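Local atomic coordinates of dipeptidase AC. Metallo peptidase. MEROPS family M19 (PDB entry 3LY0), a protein that probably hydrolyses dipeptides as a zinc-dependent metallodipeptidase, and is seen here with a phosphinate mimic of L-Ala-D-Ala bound beside two zinc ions. Residues Arg168-Val176 and Glu188-Leu197; Thr247-Arg255 and Asp290-Glu298. One frame throughout, in Å; residues are numbered along the deposited sequence.

Contact 1: residues Arg168-Val176 and Glu188-Leu197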
ATOM      1  N   ARG A 168     -10.334   2.144  10.169  1.00 11.04           N
ATOM      2  CA  ARG A 168     -10.947   3.191  10.982  1.00 12.34           C
ATOM      3  C   ARG A 168     -12.124   3.740  10.183  1.00 11.52           C
ATOM      4  O   ARG A 168     -12.032   3.860   8.968  1.00 11.62           O
ATOM      5  CB  ARG A 168      -9.903   4.285  11.234  1.00 11.87           C
ATOM      6  CG  ARG A 168     -10.387   5.501  12.014  1.00 12.98           C
ATOM      7  CD  ARG A 168      -9.220   6.459  12.251  1.00 13.45           C
ATOM      8  NE  ARG A 168      -8.637   6.896  10.982  1.00 10.82           N
ATOM      9  CZ  ARG A 168      -7.352   7.164  10.788  1.00 12.14           C
ATOM     10  NH1 ARG A 168      -6.478   7.057  11.777  1.00 11.72           N
ATOM     11  NH2 ARG A 168      -6.946   7.547   9.581  1.00 11.35           N
ATOM     12  N   PRO A 169     -13.251   4.040  10.852  1.00 11.28           N
ATOM     13  CA  PRO A 169     -14.423   4.492  10.093  1.00 11.78           C
ATOM     14  C   PRO A 169     -14.203   5.861   9.448  1.00 12.18           C
ATOM     15  O   PRO A 169     -13.507   6.697  10.027  1.00 14.28           O
ATOM     16  CB  PRO A 169     -15.517   4.580  11.170  1.00 12.75           C
ATOM     17  CG  PRO A 169     -14.774   4.770  12.453  1.00 13.66           C
ATOM     18  CD  PRO A 169     -13.534   3.923  12.295  1.00 12.32           C
ATOM     19  N   THR A 170     -14.796   6.076   8.276  1.00 12.91           N
ATOM     20  CA  THR A 170     -14.773   7.386   7.626  1.00 10.45           C
ATOM     21  C   THR A 170     -16.189   7.728   7.171  1.00 12.23           C
ATOM     22  O   THR A 170     -17.089   6.894   7.277  1.00 13.69           O
ATOM     23  CB  THR A 170     -13.870   7.398   6.381  1.00 14.23           C
ATOM     24  OG1 THR A 170     -14.497   6.662   5.323  1.00 16.32           O
ATOM     25  CG2 THR A 170     -12.490   6.819   6.688  1.00 14.44           C
ATOM     26  N   VAL A 171     -16.389   8.940   6.658  1.00 14.42           N
ATOM     27  CA  VAL A 171     -17.694   9.303   6.108  1.00 14.37           C
ATOM     28  C   VAL A 171     -18.052   8.480   4.869  1.00 11.98           C
ATOM     29  O   VAL A 171     -19.171   8.557   4.371  1.00 13.36           O
ATOM     30  CB  VAL A 171     -17.778  10.809   5.761  1.00 13.54           C
ATOM     31  CG1 VAL A 171     -17.599  11.652   7.012  1.00 15.68           C
ATOM     32  CG2 VAL A 171     -16.754  11.198   4.699  1.00 13.96           C
ATOM     33  N   PHE A 172     -17.102   7.685   4.372  1.00 11.35           N
ATOM     34  CA  PHE A 172     -17.273   6.982   3.101  1.00 10.85           C
ATOM     35  C   PHE A 172     -17.553   5.493   3.270  1.00 11.45           C
ATOM     36  O   PHE A 172     -17.993   4.837   2.336  1.00 12.02           O
ATOM     37  CB  PHE A 172     -16.024   7.161   2.225  1.00 11.15           C
ATOM     38  CG  PHE A 172     -15.716   8.590   1.921  1.00 11.22           C
ATOM     39  CD1 PHE A 172     -16.559   9.324   1.107  1.00 13.34           C
ATOM     40  CD2 PHE A 172     -14.604   9.205   2.467  1.00 11.27           C
ATOM     41  CE1 PHE A 172     -16.301  10.655   0.834  1.00 14.30           C
ATOM     42  CE2 PHE A 172     -14.342  10.540   2.203  1.00 13.39           C
ATOM     43  CZ  PHE A 172     -15.185  11.263   1.382  1.00 13.58           C
ATOM     44  N   GLY A 173     -17.288   4.972   4.458  1.00 10.48           N
ATOM     45  CA  GLY A 173     -17.382   3.545   4.682  1.00 10.82           C
ATOM     46  C   GLY A 173     -16.497   3.096   5.813  1.00 12.69           C
ATOM     47  O   GLY A 173     -16.048   3.901   6.638  1.00 11.57           O
ATOM     48  N   HIS A 174     -16.262   1.787   5.852  1.00 11.64           N
ATOM     49  CA  HIS A 174     -15.674   1.146   7.014  1.00 11.10           C
ATOM     50  C   HIS A 174     -14.514   0.233   6.684  1.00 10.87           C
ATOM     51  O   HIS A 174     -14.580  -0.559   5.745  1.00 11.86           O
ATOM     52  CB  HIS A 174     -16.759   0.376   7.767  1.00 11.63           C
ATOM     53  CG  HIS A 174     -17.905   1.241   8.176  1.00 12.68           C
ATOM     54  ND1 HIS A 174     -17.899   1.968   9.344  1.00 18.69           N
ATOM     55  CD2 HIS A 174     -19.061   1.548   7.542  1.00 15.88           C
ATOM     56  CE1 HIS A 174     -19.018   2.668   9.428  1.00 17.69           C
ATOM     57  NE2 HIS A 174     -19.740   2.431   8.347  1.00 17.73           N
ATOM     58  N   GLY A 175     -13.449   0.373   7.466  1.00 10.38           N
ATOM     59  CA  GLY A 175     -12.272  -0.471   7.343  1.00  9.15           C
ATOM     60  C   GLY A 175     -12.285  -1.613   8.344  1.00 11.62           C
ATOM     61  O   GLY A 175     -13.003  -1.585   9.355  1.00 11.75           O
ATOM     62  N   VAL A 176     -11.471  -2.627   8.084  1.00 10.62           N
ATOM     63  CA  VAL A 176     -11.424  -3.765   8.986  1.00 10.16           C
ATOM     64  C   VAL A 176     -10.636  -3.409  10.227  1.00 11.92           C
ATOM     65  O   VAL A 176      -9.639  -2.701  10.157  1.00 11.63           O
ATOM     66  CB  VAL A 176     -10.774  -5.023   8.333  1.00 10.33           C
ATOM     67  CG1 VAL A 176     -11.587  -5.505   7.150  1.00 11.53           C
ATOM     68  CG2 VAL A 176      -9.299  -4.777   7.958  1.00 10.90           C
ATOM     69  N   GLU A 188     -20.233  -2.655   8.092  1.00 15.10           N
ATOM     70  CA  GLU A 188     -21.103  -2.146   7.044  1.00 16.02           C
ATOM     71  C   GLU A 188     -20.345  -1.736   5.788  1.00 14.12           C
ATOM     72  O   GLU A 188     -19.139  -1.481   5.828  1.00 14.17           O
ATOM     73  CB  GLU A 188     -21.902  -0.946   7.556  1.00 16.43           C
ATOM     74  CG  GLU A 188     -22.815  -1.259   8.727  1.00 21.53           C
ATOM     75  CD  GLU A 188     -23.534  -0.028   9.253  1.00 30.40           C
ATOM     76  OE1 GLU A 188     -24.334  -0.171  10.202  1.00 39.31           O
ATOM     77  OE2 GLU A 188     -23.303   1.084   8.720  1.00 34.19           O
ATOM     78  N   GLY A 189     -21.062  -1.674   4.673  1.00 14.99           N
ATOM     79  CA  GLY A 189     -20.472  -1.273   3.413  1.00 13.90           C
ATOM     80  C   GLY A 189     -20.330   0.229   3.248  1.00 13.35           C
ATOM     81  O   GLY A 189     -20.340   0.979   4.228  1.00 13.43           O
ATOM     82  N   LEU A 190     -20.180   0.654   2.001  1.00 13.46           N
ATOM     83  CA  LEU A 190     -20.006   2.063   1.687  1.00 12.38           C
ATOM     84  C   LEU A 190     -21.243   2.856   2.059  1.00 13.40           C
ATOM     85  O   LEU A 190     -22.373   2.358   1.978  1.00 15.67           O
ATOM     86  CB  LEU A 190     -19.736   2.265   0.200  1.00 14.85           C
ATOM     87  CG  LEU A 190     -18.458   1.627  -0.342  1.00 12.98           C
ATOM     88  CD1 LEU A 190     -18.281   1.996  -1.795  1.00 16.66           C
ATOM     89  CD2 LEU A 190     -17.247   2.047   0.498  1.00 15.18           C
ATOM     90  N   THR A 191     -21.016   4.097   2.474  1.00 12.01           N
ATOM     91  CA  THR A 191     -22.091   5.061   2.662  1.00 12.08           C
ATOM     92  C   THR A 191     -22.458   5.660   1.309  1.00 14.22           C
ATOM     93  O   THR A 191     -21.805   5.395   0.297  1.00 14.16           O
ATOM     94  CB  THR A 191     -21.636   6.203   3.564  1.00 12.38           C
ATOM     95  OG1 THR A 191     -20.580   6.913   2.897  1.00 12.51           O
ATOM     96  CG2 THR A 191     -21.140   5.695   4.909  1.00 14.32           C
ATOM     97  N   GLU A 192     -23.498   6.491   1.276  1.00 13.51           N
ATOM     98  CA  GLU A 192     -23.872   7.135   0.037  1.00 16.14           C
ATOM     99  C   GLU A 192     -22.696   7.983  -0.466  1.00 13.53           C
ATOM    100  O   GLU A 192     -22.394   8.002  -1.661  1.00 14.44           O
ATOM    101  CB  GLU A 192     -25.141   7.975   0.233  1.00 18.98           C
ATOM    102  CG  GLU A 192     -25.802   8.400  -1.073  1.00 23.19           C
ATOM    103  CD  GLU A 192     -25.275   9.723  -1.592  1.00 26.10           C
ATOM    104  OE1 GLU A 192     -24.727  10.500  -0.778  1.00 25.36           O
ATOM    105  OE2 GLU A 192     -25.419   9.989  -2.807  1.00 29.66           O
ATOM    106  N   ALA A 193     -22.027   8.661   0.463  1.00 14.02           N
ATOM    107  CA  ALA A 193     -20.848   9.454   0.113  1.00 14.08           C
ATOM    108  C   ALA A 193     -19.745   8.578  -0.484  1.00 11.77           C
ATOM    109  O   ALA A 193     -19.078   8.981  -1.439  1.00 11.72           O
ATOM    110  CB  ALA A 193     -20.335  10.209   1.325  1.00 14.17           C
ATOM    111  N   GLY A 194     -19.563   7.386   0.080  1.00 12.93           N
ATOM    112  CA  GLY A 194     -18.599   6.433  -0.448  1.00 13.44           C
ATOM    113  C   GLY A 194     -18.928   5.998  -1.866  1.00 12.66           C
ATOM    114  O   GLY A 194     -18.045   5.841  -2.709  1.00 13.21           O
ATOM    115  N   ARG A 195     -20.214   5.800  -2.145  1.00 13.61           N
ATOM    116  CA  ARG A 195     -20.634   5.454  -3.491  1.00 13.97           C
ATOM    117  C   ARG A 195     -20.335   6.609  -4.447  1.00 13.21           C
ATOM    118  O   ARG A 195     -19.831   6.395  -5.548  1.00 14.60           O
ATOM    119  CB  ARG A 195     -22.120   5.062  -3.508  1.00 16.85           C
ATOM    120  CG  ARG A 195     -22.396   3.819  -2.670  1.00 18.67           C
ATOM    121  CD  ARG A 195     -23.774   3.214  -2.926  1.00 24.47           C
ATOM    122  NE  ARG A 195     -24.864   4.010  -2.367  1.00 29.22           N
ATOM    123  CZ  ARG A 195     -25.276   3.948  -1.101  1.00 26.08           C
ATOM    124  NH1 ARG A 195     -24.684   3.128  -0.240  1.00 25.69           N
ATOM    125  NH2 ARG A 195     -26.283   4.712  -0.691  1.00 27.85           N
ATOM    126  N   ARG A 196     -20.624   7.840  -4.023  1.00 13.82           N
ATOM    127  CA  ARG A 196     -20.263   8.998  -4.837  1.00 14.77           C
ATOM    128  C   ARG A 196     -18.751   9.126  -5.031  1.00 12.37           C
ATOM    129  O   ARG A 196     -18.288   9.504  -6.109  1.00 13.12           O
ATOM    130  CB  ARG A 196     -20.856  10.286  -4.263  1.00 14.85           C
ATOM    131  CG  ARG A 196     -22.367  10.389  -4.453  1.00 17.36           C
ATOM    132  CD  ARG A 196     -22.916  11.736  -3.983  1.00 20.46           C
ATOM    133  NE  ARG A 196     -22.889  11.875  -2.531  1.00 20.05           N
ATOM    134  CZ  ARG A 196     -22.016  12.631  -1.873  1.00 19.04           C
ATOM    135  NH1 ARG A 196     -21.096  13.314  -2.542  1.00 19.77           N
ATOM    136  NH2 ARG A 196     -22.060  12.704  -0.552  1.00 17.12           N
ATOM    137  N   LEU A 197     -17.994   8.809  -3.984  1.00 12.95           N
ATOM    138  CA  LEU A 197     -16.532   8.818  -4.064  1.00 11.65           C
ATOM    139  C   LEU A 197     -15.996   7.842  -5.116  1.00 11.68           C
ATOM    140  O   LEU A 197     -15.092   8.177  -5.881  1.00 11.28           O
ATOM    141  CB  LEU A 197     -15.919   8.531  -2.694  1.00  9.63           C
ATOM    142  CG  LEU A 197     -14.392   8.474  -2.649  1.00 10.01           C
ATOM    143  CD1 LEU A 197     -13.779   9.851  -2.896  1.00 12.94           C
ATOM    144  CD2 LEU A 197     -13.953   7.938  -1.313  1.00 11.42           C
TER
HETATM  145  O   HOH W   1     -17.208  -0.293   4.137  1.00 12.78           O

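Contact 2: residues Thr247-Arg255 and Asp290-Glu298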
ATOM      1  N   THR A 247      -9.956 -13.014   0.595  1.00 11.45           N
ATOM      2  CA  THR A 247     -10.454 -14.382   0.410  1.00 12.47           C
ATOM      3  C   THR A 247     -10.375 -14.776  -1.060  1.00 12.01           C
ATOM      4  O   THR A 247     -10.205 -13.924  -1.944  1.00 12.25           O
ATOM      5  CB  THR A 247     -11.915 -14.518   0.850  1.00 13.26           C
ATOM      6  OG1 THR A 247     -12.757 -13.803  -0.067  1.00 14.13           O
ATOM      7  CG2 THR A 247     -12.112 -13.958   2.254  1.00 15.42           C
ATOM      8  N   ASP A 248     -10.492 -16.071  -1.328  1.00 13.59           N
ATOM      9  CA  ASP A 248     -10.449 -16.538  -2.707  1.00 12.76           C
ATOM     10  C   ASP A 248     -11.576 -15.936  -3.536  1.00 14.86           C
ATOM     11  O   ASP A 248     -11.402 -15.665  -4.728  1.00 16.03           O
ATOM     12  CB  ASP A 248     -10.482 -18.071  -2.771  1.00 14.69           C
ATOM     13  CG  ASP A 248      -9.156 -18.703  -2.378  1.00 18.16           C
ATOM     14  OD1 ASP A 248      -8.168 -17.972  -2.151  1.00 15.84           O
ATOM     15  OD2 ASP A 248      -9.107 -19.947  -2.297  1.00 21.57           O
ATOM     16  N   ARG A 249     -12.725 -15.711  -2.902  1.00 14.96           N
ATOM     17  CA  ARG A 249     -13.848 -15.080  -3.576  1.00 14.22           C
ATOM     18  C   ARG A 249     -13.476 -13.662  -3.991  1.00 14.98           C
ATOM     19  O   ARG A 249     -13.756 -13.235  -5.109  1.00 14.95           O
ATOM     20  CB  ARG A 249     -15.085 -15.057  -2.682  1.00 14.97           C
ATOM     21  CG  ARG A 249     -16.340 -14.595  -3.422  1.00 19.98           C
ATOM     22  CD  ARG A 249     -17.499 -14.340  -2.482  1.00 19.24           C
ATOM     23  NE  ARG A 249     -17.201 -13.245  -1.564  1.00 18.78           N
ATOM     24  CZ  ARG A 249     -17.436 -11.962  -1.832  1.00 22.60           C
ATOM     25  NH1 ARG A 249     -17.988 -11.613  -2.986  1.00 23.33           N
ATOM     26  NH2 ARG A 249     -17.120 -11.033  -0.946  1.00 20.37           N
ATOM     27  N   GLN A 250     -12.837 -12.939  -3.080  1.00 12.41           N
ATOM     28  CA  GLN A 250     -12.374 -11.592  -3.399  1.00 11.96           C
ATOM     29  C   GLN A 250     -11.313 -11.608  -4.509  1.00 12.28           C
ATOM     30  O   GLN A 250     -11.331 -10.786  -5.430  1.00 14.21           O
ATOM     31  CB  GLN A 250     -11.828 -10.914  -2.146  1.00 11.60           C
ATOM     32  CG  GLN A 250     -12.891 -10.537  -1.132  1.00 12.81           C
ATOM     33  CD  GLN A 250     -12.285  -9.946   0.116  1.00 12.67           C
ATOM     34  OE1 GLN A 250     -11.496 -10.591   0.792  1.00 11.74           O
ATOM     35  NE2 GLN A 250     -12.633  -8.696   0.419  1.00 14.12           N
ATOM     36  N   LEU A 251     -10.380 -12.548  -4.420  1.00 11.61           N
ATOM     37  CA  LEU A 251      -9.366 -12.679  -5.456  1.00 11.97           C
ATOM     38  C   LEU A 251     -10.002 -12.929  -6.829  1.00 12.23           C
ATOM     39  O   LEU A 251      -9.543 -12.391  -7.841  1.00 12.88           O
ATOM     40  CB  LEU A 251      -8.370 -13.796  -5.111  1.00 11.41           C
ATOM     41  CG  LEU A 251      -7.490 -13.575  -3.879  1.00 12.16           C
ATOM     42  CD1 LEU A 251      -6.648 -14.816  -3.625  1.00 13.72           C
ATOM     43  CD2 LEU A 251      -6.593 -12.357  -4.033  1.00 11.52           C
ATOM     44  N   ALA A 252     -11.043 -13.758  -6.870  1.00 14.14           N
ATOM     45  CA  ALA A 252     -11.690 -14.072  -8.141  1.00 14.46           C
ATOM     46  C   ALA A 252     -12.321 -12.824  -8.752  1.00 15.02           C
ATOM     47  O   ALA A 252     -12.282 -12.631  -9.960  1.00 16.42           O
ATOM     48  CB  ALA A 252     -12.733 -15.168  -7.955  1.00 15.33           C
ATOM     49  N   MET A 253     -12.901 -11.982  -7.908  1.00 16.45           N
ATOM     50  CA  MET A 253     -13.487 -10.734  -8.377  0.63 15.42           C
ATOM     51  C   MET A 253     -12.404  -9.783  -8.898  1.00 16.13           C
ATOM     52  O   MET A 253     -12.582  -9.136  -9.927  1.00 14.49           O
ATOM     53  CB  MET A 253     -14.322 -10.112  -7.259  0.63 16.26           C
ATOM     54  CG  MET A 253     -15.413 -11.066  -6.756  0.63 18.31           C
ATOM     55  SD  MET A 253     -16.079 -10.721  -5.115  0.63 18.57           S
ATOM     56  CE  MET A 253     -16.761  -9.108  -5.397  0.63 14.91           C
ATOM     57  N   ILE A 254     -11.277  -9.713  -8.193  1.00 13.27           N
ATOM     58  CA  ILE A 254     -10.159  -8.888  -8.640  1.00 11.95           C
ATOM     59  C   ILE A 254      -9.667  -9.384 -10.001  1.00 13.46           C
ATOM     60  O   ILE A 254      -9.440  -8.589 -10.919  1.00 13.81           O
ATOM     61  CB  ILE A 254      -9.020  -8.876  -7.595  1.00 11.00           C
ATOM     62  CG1 ILE A 254      -9.470  -8.125  -6.334  1.00 12.10           C
ATOM     63  CG2 ILE A 254      -7.739  -8.273  -8.181  1.00 13.31           C
ATOM     64  CD1 ILE A 254      -8.547  -8.307  -5.129  1.00 14.02           C
ATOM     65  N   ARG A 255      -9.515 -10.701 -10.135  1.00 13.42           N
ATOM     66  CA  ARG A 255      -9.092 -11.283 -11.402  1.00 14.00           C
ATOM     67  C   ARG A 255     -10.032 -10.908 -12.545  1.00 13.12           C
ATOM     68  O   ARG A 255      -9.581 -10.509 -13.618  1.00 15.16           O
ATOM     69  CB  ARG A 255      -8.983 -12.811 -11.313  1.00 13.29           C
ATOM     70  CG  ARG A 255      -8.333 -13.408 -12.570  1.00 16.04           C
ATOM     71  CD  ARG A 255      -8.210 -14.937 -12.562  1.00 19.84           C
ATOM     72  NE  ARG A 255      -7.417 -15.386 -13.712  1.00 23.46           N
ATOM     73  CZ  ARG A 255      -6.517 -16.366 -13.688  1.00 23.24           C
ATOM     74  NH1 ARG A 255      -6.282 -17.036 -12.576  1.00 22.72           N
ATOM     75  NH2 ARG A 255      -5.855 -16.681 -14.796  1.00 28.76           N
ATOM     76  N   ASP A 290       2.686 -17.707  -4.419  1.00 12.31           N
ATOM     77  CA  ASP A 290       2.155 -18.802  -5.221  1.00 11.92           C
ATOM     78  C   ASP A 290       0.643 -18.773  -5.245  1.00 14.08           C
ATOM     79  O   ASP A 290       0.024 -18.971  -6.289  1.00 16.10           O
ATOM     80  CB  ASP A 290       2.581 -20.157  -4.662  1.00 13.78           C
ATOM     81  CG  ASP A 290       4.000 -20.555  -5.054  1.00 15.49           C
ATOM     82  OD1 ASP A 290       4.623 -19.903  -5.922  1.00 17.36           O
ATOM     83  OD2 ASP A 290       4.489 -21.550  -4.475  1.00 16.58           O
ATOM     84  N   HIS A 291       0.033 -18.565  -4.083  1.00 12.62           N
ATOM     85  CA  HIS A 291      -1.421 -18.583  -4.007  1.00 13.26           C
ATOM     86  C   HIS A 291      -2.025 -17.438  -4.810  1.00 13.54           C
ATOM     87  O   HIS A 291      -2.994 -17.625  -5.549  1.00 14.37           O
ATOM     88  CB  HIS A 291      -1.913 -18.536  -2.555  1.00 13.42           C
ATOM     89  CG  HIS A 291      -3.369 -18.837  -2.412  1.00 13.70           C
ATOM     90  ND1 HIS A 291      -3.842 -20.113  -2.195  1.00 19.39           N
ATOM     91  CD2 HIS A 291      -4.458 -18.038  -2.476  1.00 14.12           C
ATOM     92  CE1 HIS A 291      -5.161 -20.084  -2.124  1.00 20.34           C
ATOM     93  NE2 HIS A 291      -5.559 -18.836  -2.292  1.00 14.98           N
ATOM     94  N   LEU A 292      -1.446 -16.252  -4.661  1.00 10.90           N
ATOM     95  CA  LEU A 292      -1.918 -15.083  -5.399  1.00 12.61           C
ATOM     96  C   LEU A 292      -1.739 -15.269  -6.902  1.00 12.28           C
ATOM     97  O   LEU A 292      -2.665 -15.017  -7.671  1.00 12.65           O
ATOM     98  CB  LEU A 292      -1.201 -13.817  -4.927  1.00 12.41           C
ATOM     99  CG  LEU A 292      -1.503 -13.401  -3.482  1.00 11.89           C
ATOM    100  CD1 LEU A 292      -0.560 -12.291  -3.053  1.00 14.27           C
ATOM    101  CD2 LEU A 292      -2.943 -12.935  -3.350  1.00 12.29           C
ATOM    102  N   ILE A 293      -0.559 -15.729  -7.309  1.00 12.38           N
ATOM    103  CA  ILE A 293      -0.275 -15.924  -8.724  1.00 13.29           C
ATOM    104  C   ILE A 293      -1.198 -16.972  -9.330  1.00 14.50           C
ATOM    105  O   ILE A 293      -1.700 -16.814 -10.440  1.00 15.42           O
ATOM    106  CB  ILE A 293       1.201 -16.293  -8.957  1.00 12.90           C
ATOM    107  CG1 ILE A 293       2.087 -15.096  -8.598  1.00 14.74           C
ATOM    108  CG2 ILE A 293       1.433 -16.693 -10.414  1.00 15.33           C
ATOM    109  CD1 ILE A 293       3.553 -15.417  -8.452  1.00 14.88           C
ATOM    110  N   ASP A 294      -1.424 -18.053  -8.593  1.00 13.70           N
ATOM    111  CA  ASP A 294      -2.272 -19.125  -9.093  1.00 13.28           C
ATOM    112  C   ASP A 294      -3.705 -18.670  -9.362  1.00 18.04           C
ATOM    113  O   ASP A 294      -4.306 -19.058 -10.363  1.00 20.31           O
ATOM    114  CB  ASP A 294      -2.284 -20.295  -8.106  1.00 16.02           C
ATOM    115  CG  ASP A 294      -3.018 -21.496  -8.651  1.00 23.45           C
ATOM    116  OD1 ASP A 294      -4.248 -21.584  -8.451  1.00 31.09           O
ATOM    117  OD2 ASP A 294      -2.364 -22.345  -9.290  1.00 34.81           O
ATOM    118  N   ARG A 295      -4.258 -17.858  -8.467  1.00 15.37           N
ATOM    119  CA  ARG A 295      -5.655 -17.467  -8.588  1.00 16.18           C
ATOM    120  C   ARG A 295      -5.835 -16.185  -9.409  1.00 17.19           C
ATOM    121  O   ARG A 295      -6.772 -16.070 -10.196  1.00 19.97           O
ATOM    122  CB  ARG A 295      -6.297 -17.321  -7.204  1.00 17.94           C
ATOM    123  CG  ARG A 295      -6.141 -18.555  -6.294  1.00 23.33           C
ATOM    124  CD  ARG A 295      -6.513 -19.866  -6.990  1.00 27.51           C
ATOM    125  NE  ARG A 295      -6.165 -21.036  -6.179  1.00 32.82           N
ATOM    126  CZ  ARG A 295      -7.014 -21.686  -5.384  1.00 32.90           C
ATOM    127  NH1 ARG A 295      -8.278 -21.299  -5.289  1.00 32.33           N
ATOM    128  NH2 ARG A 295      -6.597 -22.736  -4.686  1.00 32.20           N
ATOM    129  N   LEU A 296      -4.945 -15.217  -9.228  1.00 15.22           N
ATOM    130  CA  LEU A 296      -5.072 -13.952  -9.952  1.00 15.53           C
ATOM    131  C   LEU A 296      -4.508 -13.990 -11.365  1.00 18.05           C
ATOM    132  O   LEU A 296      -4.948 -13.238 -12.238  1.00 17.75           O
ATOM    133  CB  LEU A 296      -4.381 -12.834  -9.177  1.00 15.77           C
ATOM    134  CG  LEU A 296      -5.010 -12.499  -7.835  1.00 13.99           C
ATOM    135  CD1 LEU A 296      -4.042 -11.631  -7.035  1.00 14.73           C
ATOM    136  CD2 LEU A 296      -6.360 -11.802  -8.047  1.00 13.47           C
ATOM    137  N   GLY A 297      -3.520 -14.850 -11.579  1.00 16.77           N
ATOM    138  CA  GLY A 297      -2.791 -14.876 -12.833  1.00 16.50           C
ATOM    139  C   GLY A 297      -1.483 -14.123 -12.705  1.00 16.38           C
ATOM    140  O   GLY A 297      -1.354 -13.221 -11.866  1.00 14.71           O
ATOM    141  N   GLU A 298      -0.524 -14.476 -13.554  1.00 14.70           N
ATOM    142  CA  GLU A 298       0.817 -13.918 -13.492  1.00 13.75           C
ATOM    143  C   GLU A 298       0.879 -12.422 -13.742  1.00 13.34           C
ATOM    144  O   GLU A 298       1.861 -11.787 -13.384  1.00 14.94           O
ATOM    145  CB  GLU A 298       1.734 -14.603 -14.513  1.00 17.72           C
ATOM    146  CG  GLU A 298       2.094 -16.044 -14.193  1.00 20.04           C
ATOM    147  CD  GLU A 298       3.061 -16.629 -15.208  1.00 21.52           C
ATOM    148  OE1 GLU A 298       3.282 -15.991 -16.259  1.00 27.23           O
ATOM    149  OE2 GLU A 298       3.606 -17.721 -14.944  1.00 27.74           O
TER
HETATM  150  O   HOH W   2      -4.014 -18.753 -13.175  1.00 19.11           O

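Contact 1: residues Arg168-Val176 and Glu188-Leu197
The N-terminus of helix 192-204 is docked against a type I turn, Thr-170 to Gly-173, with Thr-191 as the N-cap that joins them. Its OG1 donates a hydrogen bond to Val-171 O at 2.6 Å and accepts from Gly-194 N at 3.0 Å, the capping bond. A chi1 of 64° sets this hydroxyl between backbone N and carbonyl carbon, where it reaches both the turn and the helix end. Thr-191 N donates to Phe-172 O from above the carbonyl plane, 60° out of it. A valine in place of Thr-191 would probably leave Gly-194 N without its cap and Val-171 O without its hydroxyl donor. Gly-194 suits its place because a CB would clash with Phe-172 O; at Gly-173 the backbone angles would jam a CB against that same oxygen, with Leu-190 CD2 crowding it too. The Phe-172 ring has Leu-197 CD2 over one face, 3.9 Å from the centroid in a CH-pi contact, and Val-171 CG2 over the other; Ala-193 C and Gly-194 N lie at its edge. Farther along, His-174 brings CD2 to 3.5 Å from Glu-188 O, with Gly-189 O at the ring edge, and a water accepts from His-174 N and sits 2.8 Å from Glu-188 O. The result is an N-capped helix start held by the loop after strand 159-163, part of the TIM-barrel family fold.

Contact 2: residues Thr247-Arg255 and Asp290-Glu298
The imidazole of His-291 and the carboxylate of Asp-248 meet edge to edge, their planes 19° apart. NE2 of His-291 donates to Asp-248 OD1 at 2.8 Å, almost straight and on the syn side of the carboxylate, with Leu-251 CD1 also at the ring edge. The guanidinium of Arg-295 has His-291 CE1 over one face; its NH1 lies 3.4 Å from Asp-248 OD2, an oxygen well out of the guanidinium plane, so that no N-H points at it and the salt bridge is one of charges. Arg-295 NE also pairs with Asp-294 OD1. The other guanidinium, of Arg-255, carries Leu-296 O and Gly-297 N over one face and has Asp-294 O and a water at its edge. With CG anti to the backbone N (chi1 -171°) and the chain extended to NE, Arg-255 stretches across the last turn of the partner helix, where NH1 donates to Arg-295 O at 2.6 Å from above the carbonyl plane. NH1 also donates a hydrogen bond to the water, which in turn donates to Asp-294 O. A long, positively charged side chain suits this place, since the carbonyls of the last helical turn probably carry partial negative charge, and Gly-297 takes the positive phi that closes the helix.

Next to these polar groups, Leu-251 is a knob among His-291, Leu-292, Arg-295 and Leu-296: its CD2 touches Leu-292 CD2 at 3.8 Å and Leu-296 CD1 at 4.0 Å. Leu-296 CD2 also packs on Ile-254 CG2. Leu-292 and Leu-296 continue onto Val-301 of strand 301-303, and Ile-254 and Leu-296 onto Val-261 of strand 260-263. The axes of 248-255 and 290-296 pass 9.6 Å apart, crossing at -51°, as neighbouring outer helices do over the parallel strands of a TIM barrel.

Contact 1 and contact 2 follow one another along the chain and do not touch: their centres are 24 Å apart and their nearest atoms about 8 Å. Helix 215-224 lies between them in the fold, receiving Leu-190 and Arg-195 from contact 1 and Gln-250 and Met-253 from contact 2. Neither supplies a metal ligand; both lie a shell or more outside the binuclear zinc site. Contact 1 has the more direct tie, a backbone hydrogen bond of Val-176 with His-212, and the side chain of His-174 lies about 9 Å from that of His-212. The side chain of Leu-292 lies about 10 Å from that of His-233, the other histidine of the same zinc, and about 14 Å from the bound phosphinate.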